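PDB 3TVA: xylose isomerase domain protein TIM barrel from Planctomyces limnophilus, which binds a magnesium ion within a xylose isomerase-like TIM barrel and probably acts as an isomerase. Local coordinates for residues V29-K34 against A63-T68; V238-Y243 against L277-G282; V40-P45 against K105-F110. All coordinates share one frame; numbering follows the deposited sequence.

Interaction 1. Residues V29-K34 against A63-T68; sequences VAQDLK and AGIQVT
Ala30 and Gln31, in the last turn of helix 27-32, pack on Ala63 and Ile65 at the foot of a TIM barrel, where two successive outer helices run out and the chain turns back into the parallel strands. Both helices finish in a Schellman motif, with Lys34 and Gly64 taking up positive phi. At the first of these, Lys34 N bonds back to Gln31 O at 2.9 Å. The second releases the chain into strand 66-71, whose Gln66 pairs through its backbone with Pro36 and Val38 of the preceding strand region.

The two ends meet by van der Waals contact, and a polar side chain supplies much of it. Gln31 leaves the helix to one side of Ala63 and its outer chain swings in toward it, the two CA atoms being 6.4 Å apart. Beyond CG its chain runs out straight, which lays its carboxamide across the Ala63 methyl. That methyl sits above the amide group, with Ala63 CB 3.5 Å from Gln31 CD and 3.6 Å from Gln31 OE1.

Ile65 approaches at about a right angle to the Gln31 chain. Its CG1 stands anti to its own carbonyl carbon (chi1 -71°) and the branch then extends (chi2 172°), driving the terminal methyl into the angle between two helix residues. Ala30 and Ile65, both buried, also touch Val38 of strand 37-41, which ties the inner part of the contact to the sheet. Ile65 CD1 comes to 4.0 Å from Ala30 CB and 4.1 Å from Gln31 CG.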
ATOM      1  N   VAL A  29       3.371 -18.583  -4.068  1.00 36.69           N
ATOM      2  CA  VAL A  29       4.079 -17.955  -5.179  1.00 38.05           C
ATOM      3  C   VAL A  29       5.288 -17.163  -4.650  1.00 36.70           C
ATOM      4  O   VAL A  29       6.392 -17.238  -5.205  1.00 37.64           O
ATOM      5  CB  VAL A  29       3.124 -17.053  -6.000  1.00 37.24           C
ATOM      6  CG1 VAL A  29       3.895 -16.203  -6.993  1.00 39.61           C
ATOM      7  CG2 VAL A  29       2.050 -17.911  -6.710  1.00 34.62           C
ATOM      8  N   ALA A  30       5.081 -16.423  -3.567  1.00 31.05           N
ATOM      9  CA  ALA A  30       6.182 -15.715  -2.904  1.00 31.71           C
ATOM     10  C   ALA A  30       7.301 -16.691  -2.532  1.00 34.39           C
ATOM     11  O   ALA A  30       8.483 -16.367  -2.645  1.00 32.08           O
ATOM     12  CB  ALA A  30       5.668 -15.005  -1.672  1.00 27.98           C
ATOM     13  N   GLN A  31       6.907 -17.895  -2.113  1.00 37.98           N
ATOM     14  CA  GLN A  31       7.835 -18.960  -1.748  1.00 43.31           C
ATOM     15  C   GLN A  31       8.667 -19.448  -2.922  1.00 43.71           C
ATOM     16  O   GLN A  31       9.896 -19.580  -2.812  1.00 45.28           O
ATOM     17  CB  GLN A  31       7.055 -20.158  -1.214  1.00 52.95           C
ATOM     18  CG  GLN A  31       6.776 -20.149   0.261  1.00 55.49           C
ATOM     19  CD  GLN A  31       6.281 -21.502   0.744  1.00 60.62           C
ATOM     20  OE1 GLN A  31       7.072 -22.374   1.116  1.00 60.12           O
ATOM     21  NE2 GLN A  31       4.967 -21.687   0.721  1.00 63.44           N
ATOM     22  N   ASP A  32       7.978 -19.737  -4.025  0.53 44.76           N
ATOM     23  CA  ASP A  32       8.613 -20.169  -5.266  0.53 47.49           C
ATOM     24  C   ASP A  32       9.672 -19.153  -5.708  0.53 46.22           C
ATOM     25  O   ASP A  32      10.778 -19.521  -6.088  0.53 47.79           O
ATOM     26  CB  ASP A  32       7.562 -20.361  -6.375  0.53 49.20           C
ATOM     27  CG  ASP A  32       6.526 -21.441  -6.041  0.53 52.30           C
ATOM     28  OD1 ASP A  32       6.836 -22.359  -5.251  0.53 53.23           O
ATOM     29  OD2 ASP A  32       5.396 -21.379  -6.582  0.53 52.65           O
ATOM     30  N   LEU A  33       9.322 -17.871  -5.635  1.00 45.12           N
ATOM     31  CA  LEU A  33      10.228 -16.778  -6.017  1.00 45.61           C
ATOM     32  C   LEU A  33      11.332 -16.520  -4.980  1.00 41.03           C
ATOM     33  O   LEU A  33      12.281 -15.783  -5.245  1.00 36.14           O
ATOM     34  CB  LEU A  33       9.435 -15.491  -6.245  1.00 42.52           C
ATOM     35  CG  LEU A  33       8.412 -15.547  -7.374  1.00 43.62           C
ATOM     36  CD1 LEU A  33       7.604 -14.241  -7.425  1.00 41.03           C
ATOM     37  CD2 LEU A  33       9.117 -15.831  -8.692  1.00 43.87           C
ATOM     38  N   LYS A  34      11.178 -17.116  -3.800  1.00 41.53           N
ATOM     39  CA  LYS A  34      12.171 -17.041  -2.729  1.00 42.54           C
ATOM     40  C   LYS A  34      12.380 -15.648  -2.136  1.00 38.64           C
ATOM     41  O   LYS A  34      13.444 -15.366  -1.581  1.00 37.33           O
ATOM     42  CB  LYS A  34      13.520 -17.612  -3.202  1.00 43.02           C
ATOM     43  CG  LYS A  34      13.472 -19.082  -3.614  1.00 46.18           C
ATOM     44  CD  LYS A  34      14.844 -19.540  -4.099  0.81 51.50           C
ATOM     45  CE  LYS A  34      14.911 -21.049  -4.278  0.72 57.91           C
ATOM     46  NZ  LYS A  34      13.994 -21.520  -5.351  0.64 62.24           N
ATOM     47  N   ALA A  63       7.887 -20.935   5.824  1.00 27.45           N
ATOM     48  CA  ALA A  63       8.317 -20.518   4.492  1.00 32.11           C
ATOM     49  C   ALA A  63       9.538 -19.577   4.503  1.00 30.57           C
ATOM     50  O   ALA A  63      10.048 -19.215   3.448  1.00 35.83           O
ATOM     51  CB  ALA A  63       7.147 -19.878   3.732  1.00 24.41           C
ATOM     52  N   GLY A  64      10.001 -19.179   5.683  1.00 27.67           N
ATOM     53  CA  GLY A  64      11.077 -18.202   5.780  1.00 27.49           C
ATOM     54  C   GLY A  64      10.666 -16.789   5.363  1.00 31.05           C
ATOM     55  O   GLY A  64      11.479 -16.017   4.854  1.00 32.56           O
ATOM     56  N   ILE A  65       9.405 -16.436   5.582  1.00 22.96           N
ATOM     57  CA  ILE A  65       8.905 -15.160   5.096  1.00 25.18           C
ATOM     58  C   ILE A  65       8.447 -14.244   6.224  1.00 27.66           C
ATOM     59  O   ILE A  65       7.655 -14.646   7.088  1.00 25.18           O
ATOM     60  CB  ILE A  65       7.737 -15.363   4.103  1.00 25.99           C
ATOM     61  CG1 ILE A  65       8.249 -15.939   2.780  1.00 29.93           C
ATOM     62  CG2 ILE A  65       6.982 -14.056   3.888  1.00 26.55           C
ATOM     63  CD1 ILE A  65       7.142 -16.339   1.816  1.00 29.57           C
ATOM     64  N   GLN A  66       8.921 -13.001   6.182  1.00 24.46           N
ATOM     65  CA  GLN A  66       8.512 -11.980   7.142  1.00 25.00           C
ATOM     66  C   GLN A  66       7.382 -11.103   6.581  1.00 23.11           C
ATOM     67  O   GLN A  66       7.467 -10.612   5.457  1.00 24.72           O
ATOM     68  CB  GLN A  66       9.726 -11.115   7.522  1.00 26.95           C
ATOM     69  CG  GLN A  66       9.447 -10.042   8.566  1.00 31.68           C
ATOM     70  CD  GLN A  66      10.585  -9.006   8.668  1.00 42.41           C
ATOM     71  OE1 GLN A  66      11.631  -9.134   8.015  1.00 43.52           O
ATOM     72  NE2 GLN A  66      10.371  -7.972   9.479  1.00 40.64           N
ATOM     73  N   VAL A  67       6.331 -10.902   7.374  1.00 17.12           N
ATOM     74  CA  VAL A  67       5.188 -10.083   6.976  1.00 16.52           C
ATOM     75  C   VAL A  67       5.389  -8.661   7.483  1.00 18.85           C
ATOM     76  O   VAL A  67       5.466  -8.439   8.682  1.00 19.37           O
ATOM     77  CB  VAL A  67       3.886 -10.636   7.595  1.00 20.60           C
ATOM     78  CG1 VAL A  67       2.675  -9.793   7.154  1.00 18.46           C
ATOM     79  CG2 VAL A  67       3.710 -12.110   7.230  1.00 20.16           C
ATOM     80  N   THR A  68       5.603  -7.732   6.559  1.00 21.31           N
ATOM     81  CA  THR A  68       5.888  -6.334   6.881  1.00 20.76           C
ATOM     82  C   THR A  68       4.689  -5.394   7.098  1.00 21.62           C
ATOM     83  O   THR A  68       4.743  -4.500   7.924  1.00 18.92           O
ATOM     84  CB  THR A  68       6.907  -5.747   5.895  1.00 21.28           C
ATOM     85  OG1 THR A  68       6.352  -5.766   4.577  1.00 20.46           O
ATOM     86  CG2 THR A  68       8.197  -6.596   5.913  1.00 20.13           C
TER

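Interaction 2. Residues V238-Y243 against L277-G282; sequences VGMEAY and LELLTG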
ATOM      1  N   VAL A 238       6.943   5.649 -14.512  1.00 27.93           N
ATOM      2  CA  VAL A 238       7.507   5.977 -13.209  1.00 26.89           C
ATOM      3  C   VAL A 238       9.002   6.320 -13.277  1.00 26.48           C
ATOM      4  O   VAL A 238       9.411   7.296 -12.659  1.00 27.68           O
ATOM      5  CB  VAL A 238       7.253   4.892 -12.123  1.00 23.57           C
ATOM      6  CG1 VAL A 238       8.059   5.212 -10.855  1.00 19.02           C
ATOM      7  CG2 VAL A 238       5.780   4.805 -11.790  1.00 18.61           C
ATOM      8  N   GLY A 239       9.801   5.652 -14.110  1.00 27.41           N
ATOM      9  CA  GLY A 239      11.246   5.780 -13.914  1.00 30.56           C
ATOM     10  C   GLY A 239      11.825   5.017 -12.724  1.00 30.89           C
ATOM     11  O   GLY A 239      12.155   5.617 -11.690  1.00 24.76           O
HETATM   12  N   MSE A 240      11.827   3.687 -12.815  0.58 27.52           N
HETATM   13  CA  MSE A 240      12.273   2.835 -11.712  0.58 24.53           C
HETATM   14  C   MSE A 240      13.642   3.222 -11.142  0.58 24.46           C
HETATM   15  O   MSE A 240      13.829   3.247  -9.927  0.58 23.87           O
HETATM   16  CB  MSE A 240      12.254   1.362 -12.124  0.58 22.88           C
HETATM   17  CG  MSE A 240      11.924   0.385 -10.987  0.58 25.64           C
HETATM   18 SE   MSE A 240      10.341   0.812  -9.875  0.58 46.47          SE
HETATM   19  CE  MSE A 240       9.076   1.385 -11.256  0.58 46.61           C
ATOM     20  N   GLU A 241      14.595   3.529 -12.012  1.00 24.38           N
ATOM     21  CA  GLU A 241      15.903   3.969 -11.537  1.00 24.06           C
ATOM     22  C   GLU A 241      15.804   5.327 -10.831  1.00 20.33           C
ATOM     23  O   GLU A 241      16.416   5.535  -9.778  1.00 23.35           O
ATOM     24  CB  GLU A 241      16.955   3.986 -12.665  1.00 25.47           C
ATOM     25  CG  GLU A 241      18.309   4.401 -12.159  1.00 32.61           C
ATOM     26  CD  GLU A 241      19.456   3.802 -12.946  1.00 44.94           C
ATOM     27  OE1 GLU A 241      20.597   3.845 -12.429  1.00 42.50           O
ATOM     28  OE2 GLU A 241      19.225   3.296 -14.072  1.00 52.17           O
ATOM     29  N   ALA A 242      15.008   6.240 -11.387  1.00 20.60           N
ATOM     30  CA  ALA A 242      14.761   7.531 -10.737  1.00 22.14           C
ATOM     31  C   ALA A 242      14.107   7.378  -9.353  1.00 23.73           C
ATOM     32  O   ALA A 242      14.467   8.067  -8.395  1.00 21.35           O
ATOM     33  CB  ALA A 242      13.912   8.424 -11.642  1.00 21.89           C
ATOM     34  N   TYR A 243      13.151   6.458  -9.260  1.00 20.04           N
ATOM     35  CA  TYR A 243      12.427   6.184  -8.023  1.00 18.85           C
ATOM     36  C   TYR A 243      13.355   5.603  -6.948  1.00 19.77           C
ATOM     37  O   TYR A 243      13.403   6.103  -5.825  1.00 19.03           O
ATOM     38  CB  TYR A 243      11.291   5.201  -8.342  1.00 18.43           C
ATOM     39  CG  TYR A 243      10.408   4.737  -7.195  1.00 20.96           C
ATOM     40  CD1 TYR A 243       9.918   5.626  -6.251  1.00 18.74           C
ATOM     41  CD2 TYR A 243      10.019   3.401  -7.101  1.00 23.25           C
ATOM     42  CE1 TYR A 243       9.087   5.189  -5.214  1.00 22.26           C
ATOM     43  CE2 TYR A 243       9.191   2.955  -6.075  1.00 22.48           C
ATOM     44  CZ  TYR A 243       8.722   3.856  -5.138  1.00 23.92           C
ATOM     45  OH  TYR A 243       7.877   3.420  -4.125  1.00 22.98           O
ATOM     46  N   LEU A 277      11.436  -8.681 -10.094  1.00 25.15           N
ATOM     47  CA  LEU A 277      12.439  -9.132  -9.142  1.00 29.65           C
ATOM     48  C   LEU A 277      13.850  -9.029  -9.743  1.00 31.28           C
ATOM     49  O   LEU A 277      14.797  -8.595  -9.072  1.00 28.04           O
ATOM     50  CB  LEU A 277      12.116 -10.563  -8.682  1.00 36.70           C
ATOM     51  CG  LEU A 277      13.091 -11.321  -7.778  1.00 45.12           C
ATOM     52  CD1 LEU A 277      13.484 -10.488  -6.581  1.00 46.93           C
ATOM     53  CD2 LEU A 277      12.478 -12.634  -7.316  1.00 49.22           C
ATOM     54  N   GLU A 278      13.981  -9.389 -11.016  1.00 28.11           N
ATOM     55  CA  GLU A 278      15.266  -9.265 -11.703  1.00 31.29           C
ATOM     56  C   GLU A 278      15.709  -7.799 -11.880  1.00 27.73           C
ATOM     57  O   GLU A 278      16.875  -7.450 -11.648  1.00 29.23           O
ATOM     58  CB  GLU A 278      15.217  -9.961 -13.064  1.00 35.19           C
ATOM     59  CG  GLU A 278      16.498  -9.796 -13.861  0.84 42.93           C
ATOM     60  CD  GLU A 278      16.427 -10.471 -15.210  0.67 51.30           C
ATOM     61  OE1 GLU A 278      17.459 -11.026 -15.647  0.66 56.16           O
ATOM     62  OE2 GLU A 278      15.342 -10.442 -15.832  0.66 52.25           O
ATOM     63  N   LEU A 279      14.778  -6.949 -12.299  1.00 26.79           N
ATOM     64  CA  LEU A 279      15.049  -5.520 -12.437  1.00 27.34           C
ATOM     65  C   LEU A 279      15.456  -4.864 -11.103  1.00 26.56           C
ATOM     66  O   LEU A 279      16.434  -4.110 -11.037  1.00 23.85           O
ATOM     67  CB  LEU A 279      13.824  -4.815 -13.016  1.00 28.46           C
ATOM     68  CG  LEU A 279      13.969  -3.300 -13.114  1.00 34.52           C
ATOM     69  CD1 LEU A 279      15.020  -2.956 -14.176  1.00 38.70           C
ATOM     70  CD2 LEU A 279      12.640  -2.633 -13.425  1.00 34.32           C
ATOM     71  N   LEU A 280      14.715  -5.151 -10.035  1.00 23.15           N
ATOM     72  CA  LEU A 280      15.001  -4.523  -8.743  1.00 22.57           C
ATOM     73  C   LEU A 280      16.296  -5.048  -8.139  1.00 26.72           C
ATOM     74  O   LEU A 280      17.010  -4.319  -7.441  1.00 26.20           O
ATOM     75  CB  LEU A 280      13.846  -4.726  -7.759  1.00 24.13           C
ATOM     76  CG  LEU A 280      12.537  -4.012  -8.110  1.00 26.20           C
ATOM     77  CD1 LEU A 280      11.436  -4.405  -7.144  1.00 27.33           C
ATOM     78  CD2 LEU A 280      12.729  -2.496  -8.102  1.00 19.51           C
ATOM     79  N   THR A 281      16.596  -6.316  -8.405  1.00 23.49           N
ATOM     80  CA  THR A 281      17.806  -6.934  -7.876  1.00 26.84           C
ATOM     81  C   THR A 281      19.043  -6.271  -8.495  1.00 29.33           C
ATOM     82  O   THR A 281      20.019  -5.999  -7.798  1.00 29.90           O
ATOM     83  CB  THR A 281      17.799  -8.457  -8.119  1.00 32.54           C
ATOM     84  OG1 THR A 281      16.718  -9.043  -7.380  1.00 36.94           O
ATOM     85  CG2 THR A 281      19.109  -9.103  -7.685  1.00 35.12           C
ATOM     86  N   GLY A 282      18.983  -6.002  -9.799  1.00 27.13           N
ATOM     87  CA  GLY A 282      20.054  -5.290 -10.485  1.00 26.56           C
ATOM     88  C   GLY A 282      20.183  -3.853  -9.996  1.00 26.13           C
ATOM     89  O   GLY A 282      21.287  -3.361  -9.777  1.00 25.19           O
TER
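Met240, a selenomethionine, meets Leu279 and Leu280 where the start of helix 240-249 faces the long helix 266-287. Leading up to it, Val238 is anchored by its backbone N to Asp214 OD1. Gly239 follows at the N-cap position, and its carbonyl O receives Tyr243 N at 2.8 Å, closing the first turn. Met240, in the conformer described, bends at both chi2 (49°) and chi3 (42°). The elbow of this folded chain does the touching: Met240 CG lies 3.9 Å from Leu279 CD2 and 4.2 Å from Leu280 CD2. The two leucines leave their helix with different first torsions, yet each offers the same methyl, CD2, to that one carbon. Glu241, next along, forms a salt bridge with Lys286 and so adds a polar tie between the same two helices. Tyr243 is directed to the barrel instead, its OH hydrogen-bonded to the backbone O of the magnesium ligand His211. The pair of helices closes over the barrel wall: Met240 touches Asp214 and Leu280 touches Cys212 of strand 207-216, Leu233 meets both side chains, and Leu277 and Thr281 rest on Ile13 of strand 13-18.

Interaction 3. Residues V40-P45 against K105-F110; sequences VHAPHP and KEISDF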
ATOM      1  N   VAL A  40       0.691  -8.249   3.039  1.00 16.19           N
ATOM      2  CA  VAL A  40      -0.436  -9.149   2.887  1.00 20.26           C
ATOM      3  C   VAL A  40      -1.751  -8.390   2.935  1.00 25.23           C
ATOM      4  O   VAL A  40      -1.988  -7.600   3.856  1.00 23.00           O
ATOM      5  CB  VAL A  40      -0.454 -10.191   4.029  1.00 21.55           C
ATOM      6  CG1 VAL A  40      -1.545 -11.212   3.797  1.00 27.48           C
ATOM      7  CG2 VAL A  40       0.897 -10.880   4.126  1.00 27.63           C
ATOM      8  N   HIS A  41      -2.620  -8.642   1.967  1.00 20.12           N
ATOM      9  CA  HIS A  41      -3.973  -8.154   2.091  1.00 21.23           C
ATOM     10  C   HIS A  41      -4.677  -8.941   3.211  1.00 23.41           C
ATOM     11  O   HIS A  41      -4.603 -10.164   3.253  1.00 26.39           O
ATOM     12  CB  HIS A  41      -4.730  -8.282   0.774  1.00 23.54           C
ATOM     13  CG  HIS A  41      -6.005  -7.496   0.745  1.00 29.19           C
ATOM     14  ND1 HIS A  41      -7.104  -7.836   1.508  1.00 33.07           N
ATOM     15  CD2 HIS A  41      -6.347  -6.372   0.069  1.00 26.65           C
ATOM     16  CE1 HIS A  41      -8.079  -6.968   1.285  1.00 32.79           C
ATOM     17  NE2 HIS A  41      -7.643  -6.069   0.418  1.00 33.73           N
ATOM     18  N   ALA A  42      -5.339  -8.243   4.127  1.00 23.17           N
ATOM     19  CA  ALA A  42      -5.999  -8.920   5.246  1.00 22.78           C
ATOM     20  C   ALA A  42      -7.055  -9.894   4.735  1.00 18.90           C
ATOM     21  O   ALA A  42      -7.740  -9.624   3.756  1.00 18.81           O
ATOM     22  CB  ALA A  42      -6.635  -7.912   6.204  1.00 22.46           C
ATOM     23  N   PRO A  43      -7.178 -11.038   5.403  1.00 20.67           N
ATOM     24  CA  PRO A  43      -8.148 -12.057   5.003  1.00 22.97           C
ATOM     25  C   PRO A  43      -9.570 -11.576   5.214  1.00 21.78           C
ATOM     26  O   PRO A  43      -9.796 -10.555   5.883  1.00 21.41           O
ATOM     27  CB  PRO A  43      -7.833 -13.232   5.929  1.00 23.75           C
ATOM     28  CG  PRO A  43      -7.194 -12.613   7.125  1.00 24.28           C
ATOM     29  CD  PRO A  43      -6.419 -11.427   6.604  1.00 23.72           C
ATOM     30  N   HIS A  44     -10.513 -12.289   4.608  1.00 23.18           N
ATOM     31  CA  HIS A  44     -11.936 -12.044   4.816  1.00 29.17           C
ATOM     32  C   HIS A  44     -12.300 -12.163   6.296  1.00 28.25           C
ATOM     33  O   HIS A  44     -11.600 -12.830   7.050  1.00 24.10           O
ATOM     34  CB  HIS A  44     -12.755 -13.014   3.965  1.00 36.99           C
ATOM     35  CG  HIS A  44     -12.815 -12.632   2.518  1.00 48.38           C
ATOM     36  ND1 HIS A  44     -13.388 -11.451   2.082  1.00 50.73           N
ATOM     37  CD2 HIS A  44     -12.364 -13.262   1.407  1.00 50.31           C
ATOM     38  CE1 HIS A  44     -13.295 -11.379   0.767  1.00 51.78           C
ATOM     39  NE2 HIS A  44     -12.674 -12.462   0.333  1.00 53.05           N
ATOM     40  N   PRO A  45     -13.382 -11.490   6.720  1.00 34.87           N
ATOM     41  CA  PRO A  45     -13.797 -11.458   8.128  1.00 35.67           C
ATOM     42  C   PRO A  45     -13.853 -12.825   8.819  1.00 35.77           C
ATOM     43  O   PRO A  45     -13.408 -12.945   9.961  1.00 38.57           O
ATOM     44  CB  PRO A  45     -15.194 -10.845   8.050  1.00 39.72           C
ATOM     45  CG  PRO A  45     -15.092  -9.896   6.900  1.00 41.87           C
ATOM     46  CD  PRO A  45     -14.172 -10.552   5.899  1.00 39.85           C
ATOM     47  N   LYS A 105      -9.941  -1.955  12.748  1.00 17.78           N
ATOM     48  CA  LYS A 105      -9.553  -2.361  14.100  1.00 19.27           C
ATOM     49  C   LYS A 105      -9.419  -3.881  14.263  1.00 17.47           C
ATOM     50  O   LYS A 105      -8.512  -4.336  14.941  1.00 16.97           O
ATOM     51  CB  LYS A 105     -10.478  -1.770  15.157  1.00 17.78           C
ATOM     52  CG  LYS A 105     -10.374  -0.239  15.243  1.00 18.07           C
ATOM     53  CD  LYS A 105     -11.334   0.307  16.296  1.00 20.95           C
ATOM     54  CE  LYS A 105     -11.400   1.826  16.221  1.00 23.42           C
ATOM     55  NZ  LYS A 105     -12.374   2.360  17.194  1.00 26.27           N
ATOM     56  N   GLU A 106     -10.299  -4.662  13.641  1.00 13.27           N
ATOM     57  CA  GLU A 106     -10.128  -6.123  13.631  1.00 18.02           C
ATOM     58  C   GLU A 106      -8.875  -6.526  12.863  1.00 16.80           C
ATOM     59  O   GLU A 106      -8.210  -7.489  13.213  1.00 18.54           O
ATOM     60  CB  GLU A 106     -11.305  -6.817  12.958  1.00 23.46           C
ATOM     61  CG  GLU A 106     -12.621  -6.721  13.662  1.00 37.83           C
ATOM     62  CD  GLU A 106     -13.744  -7.229  12.765  1.00 55.93           C
ATOM     63  OE1 GLU A 106     -14.851  -6.633  12.804  1.00 62.74           O
ATOM     64  OE2 GLU A 106     -13.496  -8.206  12.002  1.00 56.08           O
ATOM     65  N   ILE A 107      -8.573  -5.802  11.789  1.00 15.16           N
ATOM     66  CA  ILE A 107      -7.374  -6.089  11.016  1.00 13.63           C
ATOM     67  C   ILE A 107      -6.129  -5.767  11.850  1.00 16.31           C
ATOM     68  O   ILE A 107      -5.147  -6.512  11.829  1.00 17.84           O
ATOM     69  CB  ILE A 107      -7.405  -5.366   9.648  1.00 19.76           C
ATOM     70  CG1 ILE A 107      -8.411  -6.078   8.724  1.00 19.99           C
ATOM     71  CG2 ILE A 107      -6.020  -5.340   8.999  1.00 16.71           C
ATOM     72  CD1 ILE A 107      -8.904  -5.201   7.572  1.00 22.03           C
ATOM     73  N   SER A 108      -6.195  -4.679  12.615  1.00 15.74           N
ATOM     74  CA  SER A 108      -5.148  -4.360  13.595  1.00 14.98           C
ATOM     75  C   SER A 108      -4.974  -5.473  14.637  1.00 14.58           C
ATOM     76  O   SER A 108      -3.847  -5.866  14.937  1.00 15.73           O
ATOM     77  CB  SER A 108      -5.451  -3.018  14.279  1.00 13.09           C
ATOM     78  OG  SER A 108      -4.509  -2.735  15.305  1.00 19.65           O
ATOM     79  N   ASP A 109      -6.083  -5.989  15.179  1.00 14.16           N
ATOM     80  CA  ASP A 109      -6.035  -7.143  16.084  1.00 16.47           C
ATOM     81  C   ASP A 109      -5.367  -8.364  15.415  1.00 19.45           C
ATOM     82  O   ASP A 109      -4.500  -9.006  15.993  1.00 18.53           O
ATOM     83  CB  ASP A 109      -7.452  -7.530  16.567  1.00 17.21           C
ATOM     84  CG  ASP A 109      -8.114  -6.440  17.392  1.00 24.44           C
ATOM     85  OD1 ASP A 109      -7.403  -5.524  17.874  1.00 24.97           O
ATOM     86  OD2 ASP A 109      -9.357  -6.487  17.557  1.00 25.84           O
ATOM     87  N   PHE A 110      -5.776  -8.670  14.190  1.00 18.05           N
ATOM     88  CA  PHE A 110      -5.197  -9.782  13.435  1.00 17.90           C
ATOM     89  C   PHE A 110      -3.692  -9.598  13.210  1.00 19.15           C
ATOM     90  O   PHE A 110      -2.900 -10.540  13.405  1.00 19.34           O
ATOM     91  CB  PHE A 110      -5.925  -9.916  12.092  1.00 21.32           C
ATOM     92  CG  PHE A 110      -5.394 -11.019  11.205  1.00 23.01           C
ATOM     93  CD1 PHE A 110      -4.447 -10.746  10.227  1.00 20.15           C
ATOM     94  CD2 PHE A 110      -5.874 -12.316  11.326  1.00 22.33           C
ATOM     95  CE1 PHE A 110      -3.962 -11.751   9.393  1.00 17.83           C
ATOM     96  CE2 PHE A 110      -5.393 -13.332  10.495  1.00 23.79           C
ATOM     97  CZ  PHE A 110      -4.432 -13.046   9.531  1.00 19.50           C
TER
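Ala42 comes closest to Ile107, CA to CA 6.6 Å, as the chain leaves strand 37-41 in an extended loop and passes the flank of helix 97-114. Two pairs of side chains fill the space between them, one turn of helix apart.

In the first pair the Ala42 methyl nests against three carbons of Ile107. Ala42 CB is 3.6 Å from Ile107 CG1 and 3.8 Å from both CG2 and CD1 of the same isoleucine, so the small side chain is embraced by both branches of the larger one and the backbones can draw near.

In the second pair, Pro43 meets Phe110 in a CH-pi contact. The Phe110 ring stands with CG anti to the backbone N (chi1 179°), which carries it out from the helix and brings one face against the proline. Pro43 CG is 4.0 Å from the centroid of the Phe110 ring and 23° off its normal, above the face but displaced toward the rim. The neighbouring Pro43 CD is 3.7 Å from Phe110 CE1, so one edge of the pyrrolidine ring spans that face.

The loop has its own brace: His41 ND1 donates to Ala42 O at 2.9 Å, with an angle of 156° at the hydrogen and the acceptor close to the imidazole plane. Farther along, Pro43 O bonds to Arg48 NH2.

Strand 66-71, neighbour of strand 37-41 in the sheet, adds Ile70, which touches Ala42, Ile107 and Phe110 alike. Here the loop at the C-terminal end of strand 37-41 settles on helix 97-114, the helix preceding strand 118-121, within the repeating beta-alpha layout of a TIM barrel.

Interactions 1 and 3 are neighbours through the sheet: strands 37-41 and 66-71 lie side by side, and Val67 CG1 meets Val40 CG2 at 3.7 Å. Their segments alternate along the chain, interlocking the first part of the barrel. Interaction 2 comes later in sequence and joins the closing helices, yet it touches interaction 1 where Leu277 CD2 packs 3.8 Å from Leu33 O, helping to close the ring of helices. It lies on the opposite side of the chain's centre from interaction 3, centres 30 Å apart. Interaction 2 also approaches the metal site, with the Met240 side chain about 12 Å from the magnesium ion, whereas the other two lie away from it.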